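Local atomic coordinates of putative fimbrium tip subunit Fim1C (PDB entry 4EPS), a protein that probably forms part of the tip of a fimbrium, a filamentous cell-surface appendage that mediates adhesion and biofilm formation. Residues H267-Y275 against K450-V458; P384-S393 against Y430-A439. All blocks are in the same frame, centred on the assembly; numbering follows the deposited sequence. Where two conformers were deposited one is given.

Contact 1 (H267-Y275 against K450-V458); sequences HLQVGDYYY and KLNTKLIKV. With SO4 (sulfate ion), chain F.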
loop_
_atom_site.group_PDB
_atom_site.type_symbol
_atom_site.label_atom_id
_atom_site.label_comp_id
_atom_site.label_asym_id
_atom_site.label_seq_id
_atom_site.Cartn_x
_atom_site.Cartn_y
_atom_site.Cartn_z
ATOM N N HIS A 267 -5.798 1.519 -0.196
ATOM C CA HIS A 267 -5.869 2.042 -1.579
ATOM C C HIS A 267 -7.290 2.543 -1.829
ATOM O O HIS A 267 -8.211 1.739 -2.010
ATOM C CB HIS A 267 -5.472 0.973 -2.615
ATOM C CG HIS A 267 -5.609 1.444 -4.053
ATOM N ND1 HIS A 267 -5.675 0.538 -5.093
ATOM C CD2 HIS A 267 -5.626 2.706 -4.566
ATOM C CE1 HIS A 267 -5.772 1.265 -6.209
ATOM N NE2 HIS A 267 -5.754 2.572 -5.944
ATOM N N LEU A 268 -7.475 3.868 -1.788
ATOM C CA LEU A 268 -8.818 4.457 -1.911
ATOM C C LEU A 268 -9.260 4.458 -3.386
ATOM O O LEU A 268 -8.598 5.035 -4.242
ATOM C CB LEU A 268 -8.831 5.889 -1.311
ATOM C CG LEU A 268 -10.187 6.635 -1.270
ATOM C CD1 LEU A 268 -11.240 5.867 -0.399
ATOM C CD2 LEU A 268 -9.995 8.063 -0.709
ATOM N N GLN A 269 -10.390 3.826 -3.676
ATOM C CA GLN A 269 -10.891 3.743 -5.059
ATOM C C GLN A 269 -12.361 4.028 -5.166
ATOM O O GLN A 269 -13.128 3.740 -4.248
ATOM C CB GLN A 269 -10.651 2.317 -5.612
ATOM C CG GLN A 269 -9.154 1.954 -5.724
ATOM C CD GLN A 269 -8.997 0.610 -6.356
ATOM O OE1 GLN A 269 -9.184 -0.451 -5.724
ATOM N NE2 GLN A 269 -8.713 0.624 -7.619
ATOM N N VAL A 270 -12.782 4.494 -6.348
ATOM C CA VAL A 270 -14.212 4.625 -6.654
ATOM C C VAL A 270 -14.831 3.217 -6.497
ATOM O O VAL A 270 -14.246 2.230 -6.947
ATOM C CB VAL A 270 -14.409 5.177 -8.098
ATOM C CG1 VAL A 270 -15.881 5.072 -8.538
ATOM C CG2 VAL A 270 -13.874 6.617 -8.222
ATOM N N GLY A 271 -15.987 3.139 -5.874
ATOM C CA GLY A 271 -16.650 1.863 -5.647
ATOM C C GLY A 271 -16.422 1.319 -4.248
ATOM O O GLY A 271 -17.075 0.350 -3.856
ATOM N N ASP A 272 -15.494 1.915 -3.470
ATOM C CA ASP A 272 -15.281 1.446 -2.099
ATOM C C ASP A 272 -16.537 1.709 -1.236
ATOM O O ASP A 272 -17.250 2.693 -1.474
ATOM C CB ASP A 272 -14.074 2.118 -1.450
ATOM C CG ASP A 272 -12.702 1.647 -1.934
ATOM O OD1 ASP A 272 -12.643 0.665 -2.742
ATOM O OD2 ASP A 272 -11.699 2.247 -1.515
ATOM N N TYR A 273 -16.804 0.836 -0.261
ATOM C CA TYR A 273 -17.969 0.960 0.644
ATOM C C TYR A 273 -17.624 1.910 1.788
ATOM O O TYR A 273 -16.569 1.773 2.417
ATOM C CB TYR A 273 -18.404 -0.439 1.188
ATOM C CG TYR A 273 -18.806 -1.381 0.073
ATOM C CD1 TYR A 273 -20.099 -1.356 -0.455
ATOM C CD2 TYR A 273 -17.905 -2.316 -0.436
ATOM C CE1 TYR A 273 -20.475 -2.222 -1.483
ATOM C CE2 TYR A 273 -18.259 -3.168 -1.485
ATOM C CZ TYR A 273 -19.550 -3.133 -1.989
ATOM O OH TYR A 273 -19.903 -3.977 -3.013
ATOM N N TYR A 274 -18.515 2.866 2.062
ATOM C CA TYR A 274 -18.325 3.906 3.069
ATOM C C TYR A 274 -19.306 3.725 4.219
ATOM O O TYR A 274 -20.502 3.513 4.001
ATOM C CB TYR A 274 -18.501 5.309 2.420
ATOM C CG TYR A 274 -17.898 6.401 3.281
ATOM C CD1 TYR A 274 -16.528 6.651 3.265
ATOM C CD2 TYR A 274 -18.697 7.176 4.126
ATOM C CE1 TYR A 274 -15.970 7.662 4.044
ATOM C CE2 TYR A 274 -18.148 8.187 4.912
ATOM C CZ TYR A 274 -16.784 8.425 4.867
ATOM O OH TYR A 274 -16.229 9.398 5.656
ATOM N N TYR A 275 -18.797 3.794 5.454
ATOM C CA TYR A 275 -19.596 3.490 6.648
ATOM C C TYR A 275 -19.836 4.699 7.567
ATOM O O TYR A 275 -19.143 5.699 7.480
ATOM C CB TYR A 275 -18.920 2.326 7.427
ATOM C CG TYR A 275 -19.065 1.030 6.658
ATOM C CD1 TYR A 275 -18.182 0.704 5.625
ATOM C CD2 TYR A 275 -20.136 0.163 6.903
ATOM C CE1 TYR A 275 -18.392 -0.417 4.818
ATOM C CE2 TYR A 275 -20.326 -0.987 6.130
ATOM C CZ TYR A 275 -19.450 -1.272 5.090
ATOM O OH TYR A 275 -19.651 -2.382 4.306
ATOM N N LYS A 450 -18.920 0.564 -12.066
ATOM C CA LYS A 450 -18.228 0.846 -10.791
ATOM C C LYS A 450 -19.175 1.177 -9.639
ATOM O O LYS A 450 -18.829 0.901 -8.496
ATOM C CB LYS A 450 -17.219 2.000 -10.955
ATOM C CG LYS A 450 -16.031 1.607 -11.833
ATOM C CD LYS A 450 -14.918 2.660 -11.825
ATOM C CE LYS A 450 -13.739 2.144 -12.624
ATOM N NZ LYS A 450 -12.799 3.232 -13.021
ATOM N N LEU A 451 -20.330 1.802 -9.911
ATOM C CA LEU A 451 -21.226 2.182 -8.827
ATOM C C LEU A 451 -22.370 1.183 -8.619
ATOM O O LEU A 451 -22.540 0.708 -7.501
ATOM C CB LEU A 451 -21.781 3.605 -9.052
ATOM C CG LEU A 451 -20.721 4.744 -9.235
ATOM C CD1 LEU A 451 -21.421 6.097 -9.477
ATOM C CD2 LEU A 451 -19.798 4.867 -7.994
ATOM N N ASN A 452 -23.154 0.872 -9.661
ATOM C CA ASN A 452 -24.337 -0.011 -9.481
ATOM C C ASN A 452 -23.958 -1.416 -9.017
ATOM O O ASN A 452 -24.688 -2.005 -8.229
ATOM C CB ASN A 452 -25.156 -0.076 -10.785
ATOM C CG ASN A 452 -26.029 1.152 -10.928
ATOM O OD1 ASN A 452 -26.203 1.930 -9.982
ATOM N ND2 ASN A 452 -26.649 1.323 -12.075
ATOM N N THR A 453 -22.800 -1.918 -9.455
ATOM C CA THR A 453 -22.316 -3.249 -9.010
ATOM C C THR A 453 -22.035 -3.292 -7.490
ATOM O O THR A 453 -22.026 -4.381 -6.892
ATOM C CB THR A 453 -21.061 -3.651 -9.789
ATOM O OG1 THR A 453 -20.073 -2.624 -9.636
ATOM C CG2 THR A 453 -21.370 -3.938 -11.283
ATOM N N LYS A 454 -21.820 -2.119 -6.864
ATOM C CA LYS A 454 -21.600 -2.041 -5.407
ATOM C C LYS A 454 -22.912 -1.777 -4.702
ATOM O O LYS A 454 -23.222 -2.417 -3.703
ATOM C CB LYS A 454 -20.587 -0.925 -5.025
ATOM C CG LYS A 454 -19.338 -0.897 -5.875
ATOM C CD LYS A 454 -18.488 -2.187 -5.780
ATOM C CE LYS A 454 -17.221 -2.020 -6.595
ATOM N NZ LYS A 454 -17.512 -1.795 -8.042
ATOM N N LEU A 455 -23.694 -0.826 -5.232
ATOM C CA LEU A 455 -24.980 -0.493 -4.628
ATOM C C LEU A 455 -25.858 -1.735 -4.427
ATOM O O LEU A 455 -26.446 -1.892 -3.362
ATOM C CB LEU A 455 -25.733 0.530 -5.489
ATOM C CG LEU A 455 -25.159 1.936 -5.514
ATOM C CD1 LEU A 455 -25.945 2.826 -6.522
ATOM C CD2 LEU A 455 -25.236 2.580 -4.128
ATOM N N ILE A 456 -25.921 -2.610 -5.426
ATOM C CA ILE A 456 -26.784 -3.809 -5.369
ATOM C C ILE A 456 -26.358 -4.803 -4.254
ATOM O O ILE A 456 -27.165 -5.627 -3.846
ATOM C CB ILE A 456 -26.853 -4.488 -6.776
ATOM C CG1 ILE A 456 -28.083 -5.450 -6.925
ATOM C CG2 ILE A 456 -25.560 -5.181 -7.164
ATOM C CD1 ILE A 456 -29.495 -4.746 -6.911
ATOM N N LYS A 457 -25.114 -4.709 -3.746
ATOM C CA LYS A 457 -24.635 -5.606 -2.681
ATOM C C LYS A 457 -25.017 -5.108 -1.293
ATOM O O LYS A 457 -24.992 -5.891 -0.346
ATOM C CB LYS A 457 -23.107 -5.764 -2.766
ATOM C CG LYS A 457 -22.654 -6.423 -4.060
ATOM C CD LYS A 457 -21.254 -6.991 -3.927
ATOM C CE LYS A 457 -20.744 -7.502 -5.246
ATOM N NZ LYS A 457 -19.273 -7.728 -5.198
ATOM N N VAL A 458 -25.336 -3.803 -1.142
ATOM C CA VAL A 458 -25.634 -3.220 0.186
ATOM C C VAL A 458 -26.985 -2.487 0.257
ATOM O O VAL A 458 -27.320 -1.907 1.306
ATOM C CB VAL A 458 -24.520 -2.254 0.667
ATOM C CG1 VAL A 458 -23.248 -3.021 1.061
ATOM C CG2 VAL A 458 -24.221 -1.176 -0.381
HETATM S S SO4 F . -4.918 4.474 -8.913
HETATM O O1 SO4 F . -5.958 3.471 -8.709
HETATM O O2 SO4 F . -3.943 3.913 -9.832
HETATM O O3 SO4 F . -5.537 5.644 -9.514
HETATM O O4 SO4 F . -4.237 4.808 -7.715
HETATM O O HOH W 1 -17.942 -5.612 -3.963
#
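The Tyr273 side chain reaches the helix 446-458, crossing Lys454 and Lys457 at about a right angle and meeting Val458 obliquely. With CG turned anti to the carbonyl carbon (chi1 -60°), the ring points its far end at the helix although its CB does not face it. CE1 touches Val458 CG1 at 3.8 Å, while Lys454 O sits at the ring edge, near its plane. The hydroxyl ends among aliphatic carbons: OH is 3.4 Å from Lys457 CD and 3.5 Å from Lys454 CA. It donates to water 1, which also accepts from Lys457 NZ.

No direct hydrogen bond joins the two segments. The type II beta turn Gln269-Asp272, which leads into strand 273-275 of an antiparallel sheet, packs its Gly271 on the helix instead. Gly271 CA stands 3.7 Å from Lys450 O. A CB here would be tight against Lys450 O and Lys454 CE and, at phi 99° and psi -11°, jammed against Val270 O. Lys454, bent at chi2 and chi4, lays CG 3.3 Å from Gly271 O and turns back to its own helix, where NZ donates to Lys450 O and Thr453 OG1; the latter is also hydrogen-bonded to Ser449 O, one turn earlier. Gly271 O is buried against Lys454 CG, CD and CE, with no polar partner in the model. Val270, just before the glycine, puts CG1 4.0 Å from Leu451 CD2.

Contact 2 (P384-S393 against Y430-A439); sequences PLRFLGYNNS and YVPSSGELVA. With GOL (glycerol), chain L; SO4 (sulfate ion), chain H.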
loop_
_atom_site.group_PDB
_atom_site.type_symbol
_atom_site.label_atom_id
_atom_site.label_comp_id
_atom_site.label_asym_id
_atom_site.label_seq_id
_atom_site.Cartn_x
_atom_site.Cartn_y
_atom_site.Cartn_z
ATOM N N PRO A 384 -21.884 24.836 -15.158
ATOM C CA PRO A 384 -22.573 23.586 -14.739
ATOM C C PRO A 384 -21.681 22.352 -14.667
ATOM O O PRO A 384 -22.147 21.313 -14.200
ATOM C CB PRO A 384 -23.634 23.383 -15.825
ATOM C CG PRO A 384 -23.797 24.739 -16.473
ATOM C CD PRO A 384 -22.419 25.312 -16.453
ATOM N N LEU A 385 -20.412 22.449 -15.081
ATOM C CA LEU A 385 -19.508 21.288 -14.996
ATOM C C LEU A 385 -18.609 21.308 -13.744
ATOM O O LEU A 385 -17.928 20.323 -13.470
ATOM C CB LEU A 385 -18.645 21.193 -16.265
ATOM C CG LEU A 385 -19.420 20.904 -17.596
ATOM C CD1 LEU A 385 -18.460 20.809 -18.785
ATOM C CD2 LEU A 385 -20.254 19.633 -17.502
ATOM N N ARG A 386 -18.649 22.386 -12.954
ATOM C CA ARG A 386 -17.806 22.500 -11.749
ATOM C C ARG A 386 -18.384 21.782 -10.531
ATOM O O ARG A 386 -19.602 21.769 -10.338
ATOM C CB ARG A 386 -17.588 23.985 -11.366
ATOM C CG ARG A 386 -17.133 24.907 -12.513
ATOM C CD ARG A 386 -15.828 24.426 -13.134
ATOM N NE ARG A 386 -15.310 25.386 -14.110
ATOM C CZ ARG A 386 -14.367 25.106 -14.995
ATOM N NH1 ARG A 386 -13.876 23.876 -15.085
ATOM N NH2 ARG A 386 -13.938 26.043 -15.830
ATOM N N PHE A 387 -17.498 21.243 -9.675
ATOM C CA PHE A 387 -17.899 20.578 -8.420
ATOM C C PHE A 387 -18.166 21.640 -7.383
ATOM O O PHE A 387 -17.208 22.196 -6.838
ATOM C CB PHE A 387 -16.773 19.663 -7.920
ATOM C CG PHE A 387 -16.571 18.337 -8.598
ATOM C CD1 PHE A 387 -17.131 18.080 -9.846
ATOM C CD2 PHE A 387 -15.835 17.333 -7.980
ATOM C CE1 PHE A 387 -16.955 16.846 -10.467
ATOM C CE2 PHE A 387 -15.651 16.098 -8.607
ATOM C CZ PHE A 387 -16.222 15.859 -9.838
ATOM N N LEU A 388 -19.444 21.954 -7.120
ATOM C CA LEU A 388 -19.803 23.055 -6.202
ATOM C C LEU A 388 -20.972 22.742 -5.295
ATOM O O LEU A 388 -21.541 23.664 -4.712
ATOM C CB LEU A 388 -20.151 24.321 -7.047
ATOM C CG LEU A 388 -18.944 24.988 -7.743
ATOM C CD1 LEU A 388 -19.402 25.960 -8.809
ATOM C CD2 LEU A 388 -18.030 25.678 -6.715
ATOM N N GLY A 389 -21.344 21.464 -5.169
ATOM C CA GLY A 389 -22.490 21.083 -4.349
ATOM C C GLY A 389 -22.390 21.532 -2.900
ATOM O O GLY A 389 -23.377 22.011 -2.338
ATOM N N TYR A 390 -21.204 21.406 -2.286
ATOM C CA TYR A 390 -21.079 21.825 -0.881
ATOM C C TYR A 390 -21.340 23.344 -0.771
ATOM O O TYR A 390 -22.173 23.780 0.047
ATOM C CB TYR A 390 -19.732 21.435 -0.247
ATOM C CG TYR A 390 -19.752 21.858 1.206
ATOM C CD1 TYR A 390 -20.475 21.134 2.150
ATOM C CD2 TYR A 390 -19.213 23.085 1.599
ATOM C CE1 TYR A 390 -20.580 21.567 3.476
ATOM C CE2 TYR A 390 -19.327 23.536 2.918
ATOM C CZ TYR A 390 -20.017 22.779 3.848
ATOM O OH TYR A 390 -20.162 23.233 5.136
ATOM N N ASN A 391 -20.676 24.135 -1.628
ATOM C CA ASN A 391 -20.915 25.573 -1.730
ATOM C C ASN A 391 -22.408 25.844 -1.838
ATOM O O ASN A 391 -22.942 26.702 -1.122
ATOM C CB ASN A 391 -20.194 26.136 -2.981
ATOM C CG ASN A 391 -20.593 27.554 -3.291
ATOM O OD1 ASN A 391 -20.009 28.498 -2.765
ATOM N ND2 ASN A 391 -21.613 27.733 -4.127
ATOM N N ASN A 392 -23.085 25.150 -2.787
ATOM C CA ASN A 392 -24.510 25.371 -3.042
ATOM C C ASN A 392 -25.365 25.118 -1.796
ATOM O O ASN A 392 -26.337 25.854 -1.586
ATOM C CB ASN A 392 -25.005 24.513 -4.231
ATOM C CG ASN A 392 -24.292 24.874 -5.522
ATOM O OD1 ASN A 392 -23.591 25.903 -5.609
ATOM N ND2 ASN A 392 -24.362 23.983 -6.524
ATOM N N SER A 393 -25.017 24.084 -0.992
ATOM C CA SER A 393 -25.734 23.775 0.253
ATOM C C SER A 393 -25.607 24.939 1.242
ATOM O O SER A 393 -26.597 25.336 1.858
ATOM C CB SER A 393 -25.191 22.494 0.880
ATOM O OG SER A 393 -26.049 22.061 1.921
ATOM N N TYR A 430 -25.292 16.603 1.010
ATOM C CA TYR A 430 -25.797 17.742 0.230
ATOM C C TYR A 430 -26.258 17.255 -1.155
ATOM O O TYR A 430 -25.817 16.208 -1.619
ATOM C CB TYR A 430 -24.755 18.878 0.098
ATOM C CG TYR A 430 -23.450 18.451 -0.542
ATOM C CD1 TYR A 430 -23.302 18.424 -1.936
ATOM C CD2 TYR A 430 -22.389 17.993 0.236
ATOM C CE1 TYR A 430 -22.126 17.965 -2.528
ATOM C CE2 TYR A 430 -21.201 17.560 -0.347
ATOM C CZ TYR A 430 -21.078 17.542 -1.727
ATOM O OH TYR A 430 -19.900 17.131 -2.282
ATOM N N VAL A 431 -27.105 18.043 -1.828
ATOM C CA VAL A 431 -27.540 17.725 -3.205
ATOM C C VAL A 431 -26.358 18.071 -4.111
ATOM O O VAL A 431 -25.900 19.219 -4.105
ATOM C CB VAL A 431 -28.840 18.459 -3.627
ATOM C CG1 VAL A 431 -29.176 18.184 -5.096
ATOM C CG2 VAL A 431 -30.029 18.068 -2.725
ATOM N N PRO A 432 -25.825 17.108 -4.887
ATOM C CA PRO A 432 -24.650 17.420 -5.715
ATOM C C PRO A 432 -24.934 18.501 -6.738
ATOM O O PRO A 432 -26.063 18.614 -7.210
ATOM C CB PRO A 432 -24.341 16.075 -6.420
ATOM C CG PRO A 432 -25.673 15.323 -6.394
ATOM C CD PRO A 432 -26.241 15.696 -5.045
ATOM N N SER A 433 -23.907 19.289 -7.093
ATOM C CA SER A 433 -24.017 20.233 -8.215
ATOM C C SER A 433 -24.179 19.395 -9.478
ATOM O O SER A 433 -23.831 18.195 -9.473
ATOM C CB SER A 433 -22.754 21.092 -8.325
ATOM O OG SER A 433 -21.616 20.241 -8.440
ATOM N N SER A 434 -24.581 20.022 -10.575
ATOM C CA SER A 434 -24.724 19.312 -11.854
ATOM C C SER A 434 -23.355 18.762 -12.287
ATOM O O SER A 434 -23.286 17.665 -12.837
ATOM C CB SER A 434 -25.334 20.235 -12.910
ATOM O OG SER A 434 -24.563 21.420 -13.030
ATOM N N GLY A 435 -22.277 19.469 -11.943
ATOM C CA GLY A 435 -20.927 19.025 -12.310
ATOM C C GLY A 435 -20.544 17.728 -11.630
ATOM O O GLY A 435 -19.961 16.827 -12.249
ATOM N N GLU A 436 -20.875 17.613 -10.337
ATOM C CA GLU A 436 -20.592 16.392 -9.582
ATOM C C GLU A 436 -21.373 15.188 -10.169
ATOM O O GLU A 436 -20.824 14.083 -10.269
ATOM C CB GLU A 436 -20.945 16.589 -8.106
ATOM C CG GLU A 436 -19.834 17.341 -7.388
ATOM C CD GLU A 436 -20.278 17.925 -6.064
ATOM O OE1 GLU A 436 -21.226 18.742 -6.061
ATOM O OE2 GLU A 436 -19.683 17.554 -5.027
ATOM N N LEU A 437 -22.651 15.401 -10.534
ATOM C CA LEU A 437 -23.472 14.324 -11.122
ATOM C C LEU A 437 -22.961 13.900 -12.480
ATOM O O LEU A 437 -22.893 12.704 -12.747
ATOM C CB LEU A 437 -24.943 14.749 -11.263
ATOM C CG LEU A 437 -25.732 14.778 -9.938
ATOM C CD1 LEU A 437 -26.994 15.652 -10.097
ATOM C CD2 LEU A 437 -26.051 13.347 -9.442
ATOM N N VAL A 438 -22.593 14.855 -13.335
ATOM C CA VAL A 438 -22.103 14.527 -14.683
ATOM C C VAL A 438 -20.833 13.654 -14.597
ATOM O O VAL A 438 -20.701 12.686 -15.361
ATOM C CB VAL A 438 -21.898 15.825 -15.506
ATOM C CG1 VAL A 438 -21.015 15.595 -16.744
ATOM C CG2 VAL A 438 -23.255 16.390 -15.919
ATOM N N ALA A 439 -19.978 13.913 -13.595
ATOM C CA ALA A 439 -18.718 13.174 -13.408
ATOM C C ALA A 439 -18.911 11.717 -12.933
ATOM O O ALA A 439 -17.952 10.945 -12.980
ATOM C CB ALA A 439 -17.804 13.930 -12.445
HETATM C C1 GOL L . -30.515 20.635 0.016
HETATM O O1 GOL L . -30.579 20.509 1.425
HETATM C C2 GOL L . -29.207 21.272 -0.394
HETATM O O2 GOL L . -28.128 20.326 -0.258
HETATM C C3 GOL L . -29.320 21.738 -1.827
HETATM O O3 GOL L . -28.411 22.800 -2.084
HETATM S S SO4 H . -11.382 24.646 -17.986
HETATM O O1 SO4 H . -11.886 24.146 -19.269
HETATM O O2 SO4 H . -9.910 24.739 -18.006
HETATM O O3 SO4 H . -11.956 25.972 -17.743
HETATM O O4 SO4 H . -11.782 23.706 -16.930
HETATM O O HOH W 2 -18.413 17.689 -14.330
HETATM O O HOH W 3 -26.053 21.317 -2.397
HETATM O O HOH W 4 -19.023 19.936 -3.534
#
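Glu436 OE1 accepts from two backbone amides on opposite faces of its carboxylate: Gly389 N across the contact at 2.9 Å, from 41° above the plane, and Ser433 N. Its OE2 takes the Tyr430 hydroxyl on the syn side; together with the two amides on OE1, this probably fixes the rotation of the carboxylate. Ser433 and Glu436 form a capping box, Glu436 N returning a weak bond to Ser433 OG, which also receives Leu388 N at 3.1 Å, almost straight (177°). With Ser434 OG placed between its backbone N and carbonyl carbon (chi1 55°), it donates in the carbonyl plane to a lone pair of Pro384 O at 2.7 Å.

Among apolar contacts, Glu436 CG makes a CH-pi contact over one face of Phe387, 3.9 Å from the ring centroid, and Ala439 CB meets the ring edge. With alanine in place of Glu436, the amides of Gly389 and Ser433 and the Tyr430 hydroxyl would probably lose this acceptor, and the Phe387 face its CH-pi partner. Close backbone approach depends on glycine: any CB on Gly389 or Gly435 would clash.

The joined starts of helices 389-403 and 434-438 are flanked by strands 469-474, 334-338 and 502-509.

Overall arrangement
Contact 2 is the more buried, with 12 of its 18 touching residues buried against 4 of 9 in contact 1, and the larger, 598 Å² against 375 Å². Contact 1 reaches the interface with the second subunit through His267, Gln269 and Lys450. They share no segment, but helices 434-438 and 446-458 follow one another, and contact 2 is nested inside the loop that contact 1 closes. Both border one antiparallel sheet: contact 1 includes its strand 273-275, while contact 2 packs on strands 334-338 and 502-509. Their centres are about 20 Å apart, nearest atoms about 7 Å. Contact 1 relies on packing and one bridging water; contact 2 adds direct hydrogen bonds at helix starts. Only in contact 1 does glycine also serve a turn's positive phi.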